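Local structure of folylpolyglutamate synthase protein FOLC (Mycobacterium tuberculosis, 2VOS) at residues A[183-188]-A[219-224]. The protein probably uses ATP to add L-glutamate to dihydropteroate, forming dihydrofolate, and then to extend the polyglutamate tail of tetrahydrofolate. Residues are numbered along the deposited sequence; the frame is centred on the assembly and turned at random.
Sequences ATNVIN and IITRAP
Asn185 lays its side-chain amide against the backbone of Ile219, with OD1 3.6 Å from Ile219 CA and 3.9 Å from Ile219 CG2. This is the buried end. Two hydrogen bonds from ND2 of Asn185, to the backbone carbonyls Arg180 O and Gly218 O, fix which way the amide faces; the second carbonyl lies just ahead of Ile219. With CG anti to the backbone N (chi1 -162°), the group reaches from the centre of an inverse gamma turn across to Ile219. Ile219 is buried and packs on His68, Val175, Ala192 and Ile194. Both segments are loops within the P-loop-type Mur ligase middle domain, at the protein surface: 183-188 leads into strand 191-194, while 219-224 follows helix 209-217 and leads toward the neighbouring parallel strand 231-234.

Farther along, the contact opens to the surface. Thr221 directs its CB at Asn188, and its OG1 comes within 3.3 Å of Asn188 CA. The Asn188 amide, probably flipped in the model, sits between this hydroxyl, the Arg222 carbonyl and CG and CD of exposed Pro224. Arg222, also exposed, turns its CB away from 183-188, and its NH1 forms a salt bridge with Asp253.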
ATOM      1  N   ALA A 183      -2.720 -15.074   4.009  1.00 40.83           N
ATOM      2  CA  ALA A 183      -4.107 -15.453   4.284  1.00 40.26           C
ATOM      3  C   ALA A 183      -5.053 -15.164   3.095  1.00 39.36           C
ATOM      4  O   ALA A 183      -6.065 -15.836   2.950  1.00 38.87           O
ATOM      5  CB  ALA A 183      -4.640 -14.720   5.599  1.00 39.87           C
ATOM      6  N   THR A 184      -4.718 -14.196   2.237  1.00 39.17           N
ATOM      7  CA  THR A 184      -5.613 -13.859   1.117  1.00 39.26           C
ATOM      8  C   THR A 184      -5.526 -14.927   0.026  1.00 39.36           C
ATOM      9  O   THR A 184      -6.328 -14.922  -0.906  1.00 38.20           O
ATOM     10  CB  THR A 184      -5.207 -12.484   0.438  1.00 39.66           C
ATOM     11  OG1 THR A 184      -3.834 -12.534  -0.009  1.00 38.47           O
ATOM     12  CG2 THR A 184      -5.335 -11.322   1.462  1.00 41.55           C
ATOM     13  N   ASN A 185      -4.547 -15.826   0.128  1.00 38.74           N
ATOM     14  CA  ASN A 185      -4.258 -16.694  -1.021  1.00 39.39           C
ATOM     15  C   ASN A 185      -5.193 -17.928  -1.067  1.00 40.01           C
ATOM     16  O   ASN A 185      -4.748 -19.036  -1.262  1.00 40.45           O
ATOM     17  CB  ASN A 185      -2.787 -17.098  -1.042  1.00 38.03           C
ATOM     18  CG  ASN A 185      -2.344 -17.611  -2.407  1.00 43.23           C
ATOM     19  OD1 ASN A 185      -2.894 -17.197  -3.429  1.00 43.79           O
ATOM     20  ND2 ASN A 185      -1.349 -18.493  -2.431  1.00 40.14           N
ATOM     21  N   VAL A 186      -6.487 -17.715  -0.914  1.00 40.64           N
ATOM     22  CA  VAL A 186      -7.465 -18.773  -0.958  1.00 41.19           C
ATOM     23  C   VAL A 186      -8.534 -18.398  -1.988  1.00 42.44           C
ATOM     24  O   VAL A 186      -9.672 -18.877  -1.893  1.00 43.12           O
ATOM     25  CB  VAL A 186      -8.178 -18.934   0.451  1.00 41.22           C
ATOM     26  CG1 VAL A 186      -7.247 -19.608   1.391  1.00 38.77           C
ATOM     27  CG2 VAL A 186      -8.598 -17.554   1.032  1.00 43.91           C
ATOM     28  N   ILE A 187      -8.185 -17.525  -2.951  1.00 43.11           N
ATOM     29  CA  ILE A 187      -9.162 -17.006  -3.895  1.00 42.52           C
ATOM     30  C   ILE A 187      -9.018 -17.419  -5.377  1.00 44.42           C
ATOM     31  O   ILE A 187     -10.013 -17.225  -6.165  1.00 44.64           O
ATOM     32  CB  ILE A 187      -9.251 -15.494  -3.834  1.00 42.12           C
ATOM     33  CG1 ILE A 187      -7.862 -14.841  -3.955  1.00 40.28           C
ATOM     34  CG2 ILE A 187      -9.899 -15.126  -2.531  1.00 41.55           C
ATOM     35  CD1 ILE A 187      -7.934 -13.253  -3.945  1.00 38.79           C
ATOM     36  N   ASN A 188      -7.839 -17.967  -5.762  1.00 42.67           N
ATOM     37  CA  ASN A 188      -7.650 -18.466  -7.114  1.00 44.03           C
ATOM     38  C   ASN A 188      -7.981 -17.329  -8.097  1.00 43.70           C
ATOM     39  O   ASN A 188      -8.728 -17.526  -9.026  1.00 44.18           O
ATOM     40  CB  ASN A 188      -8.577 -19.677  -7.322  1.00 44.61           C
ATOM     41  CG  ASN A 188      -8.278 -20.464  -8.590  1.00 51.76           C
ATOM     42  OD1 ASN A 188      -7.153 -20.469  -9.100  1.00 59.17           O
ATOM     43  ND2 ASN A 188      -9.288 -21.158  -9.097  1.00 55.56           N
ATOM     44  N   ILE A 219       0.721 -16.137  -5.712  1.00 39.73           N
ATOM     45  CA  ILE A 219      -0.677 -15.774  -5.912  1.00 39.65           C
ATOM     46  C   ILE A 219      -1.134 -16.033  -7.359  1.00 40.16           C
ATOM     47  O   ILE A 219      -2.328 -15.864  -7.696  1.00 40.70           O
ATOM     48  CB  ILE A 219      -0.989 -14.277  -5.488  1.00 39.04           C
ATOM     49  CG1 ILE A 219      -0.332 -13.277  -6.479  1.00 39.06           C
ATOM     50  CG2 ILE A 219      -0.594 -14.044  -4.008  1.00 36.34           C
ATOM     51  CD1 ILE A 219      -1.017 -11.887  -6.501  1.00 38.00           C
ATOM     52  N   ILE A 220      -0.196 -16.388  -8.228  1.00 38.96           N
ATOM     53  CA  ILE A 220      -0.567 -16.700  -9.605  1.00 40.42           C
ATOM     54  C   ILE A 220      -0.945 -18.198  -9.609  1.00 42.65           C
ATOM     55  O   ILE A 220      -0.052 -19.044  -9.465  1.00 41.95           O
ATOM     56  CB  ILE A 220       0.652 -16.479 -10.580  1.00 40.80           C
ATOM     57  CG1 ILE A 220       1.192 -15.031 -10.513  1.00 41.00           C
ATOM     58  CG2 ILE A 220       0.290 -16.858 -12.026  1.00 36.89           C
ATOM     59  CD1 ILE A 220       2.646 -14.866 -11.074  1.00 37.65           C
ATOM     60  N   THR A 221      -2.228 -18.536  -9.783  1.00 44.32           N
ATOM     61  CA  THR A 221      -2.696 -19.927  -9.621  1.00 47.34           C
ATOM     62  C   THR A 221      -3.349 -20.439 -10.896  1.00 49.08           C
ATOM     63  O   THR A 221      -3.908 -19.633 -11.658  1.00 50.65           O
ATOM     64  CB  THR A 221      -3.722 -20.027  -8.464  1.00 47.49           C
ATOM     65  OG1 THR A 221      -4.860 -19.236  -8.797  1.00 49.21           O
ATOM     66  CG2 THR A 221      -3.161 -19.434  -7.194  1.00 46.03           C
ATOM     67  N   ARG A 222      -3.317 -21.744 -11.131  1.00 50.40           N
ATOM     68  CA  ARG A 222      -3.977 -22.319 -12.313  1.00 52.50           C
ATOM     69  C   ARG A 222      -5.498 -22.145 -12.180  1.00 53.31           C
ATOM     70  O   ARG A 222      -6.057 -22.351 -11.102  1.00 53.91           O
ATOM     71  CB  ARG A 222      -3.605 -23.785 -12.470  1.00 52.69           C
ATOM     72  CG  ARG A 222      -4.296 -24.491 -13.674  1.00 56.46           C
ATOM     73  CD  ARG A 222      -3.560 -25.784 -14.088  1.00 63.87           C
ATOM     74  NE  ARG A 222      -4.202 -26.541 -15.182  1.00 67.90           N
ATOM     75  CZ  ARG A 222      -4.627 -26.040 -16.353  1.00 72.01           C
ATOM     76  NH1 ARG A 222      -4.535 -24.738 -16.621  1.00 73.45           N
ATOM     77  NH2 ARG A 222      -5.169 -26.850 -17.272  1.00 72.44           N
ATOM     78  N   ALA A 223      -6.160 -21.719 -13.249  1.00 54.18           N
ATOM     79  CA  ALA A 223      -7.618 -21.521 -13.246  1.00 55.82           C
ATOM     80  C   ALA A 223      -8.350 -22.882 -13.283  1.00 57.70           C
ATOM     81  O   ALA A 223      -7.798 -23.875 -13.789  1.00 57.42           O
ATOM     82  CB  ALA A 223      -8.032 -20.679 -14.452  1.00 55.06           C
ATOM     83  N   PRO A 224      -9.600 -22.923 -12.782  1.00 59.18           N
ATOM     84  CA  PRO A 224     -10.352 -24.195 -12.677  1.00 60.40           C
ATOM     85  C   PRO A 224     -10.520 -24.946 -14.009  1.00 61.63           C
ATOM     86  O   PRO A 224     -10.378 -24.337 -15.081  1.00 63.21           O
ATOM     87  CB  PRO A 224     -11.716 -23.756 -12.119  1.00 60.58           C
ATOM     88  CG  PRO A 224     -11.472 -22.429 -11.454  1.00 59.92           C
ATOM     89  CD  PRO A 224     -10.366 -21.773 -12.265  1.00 59.18           C
TER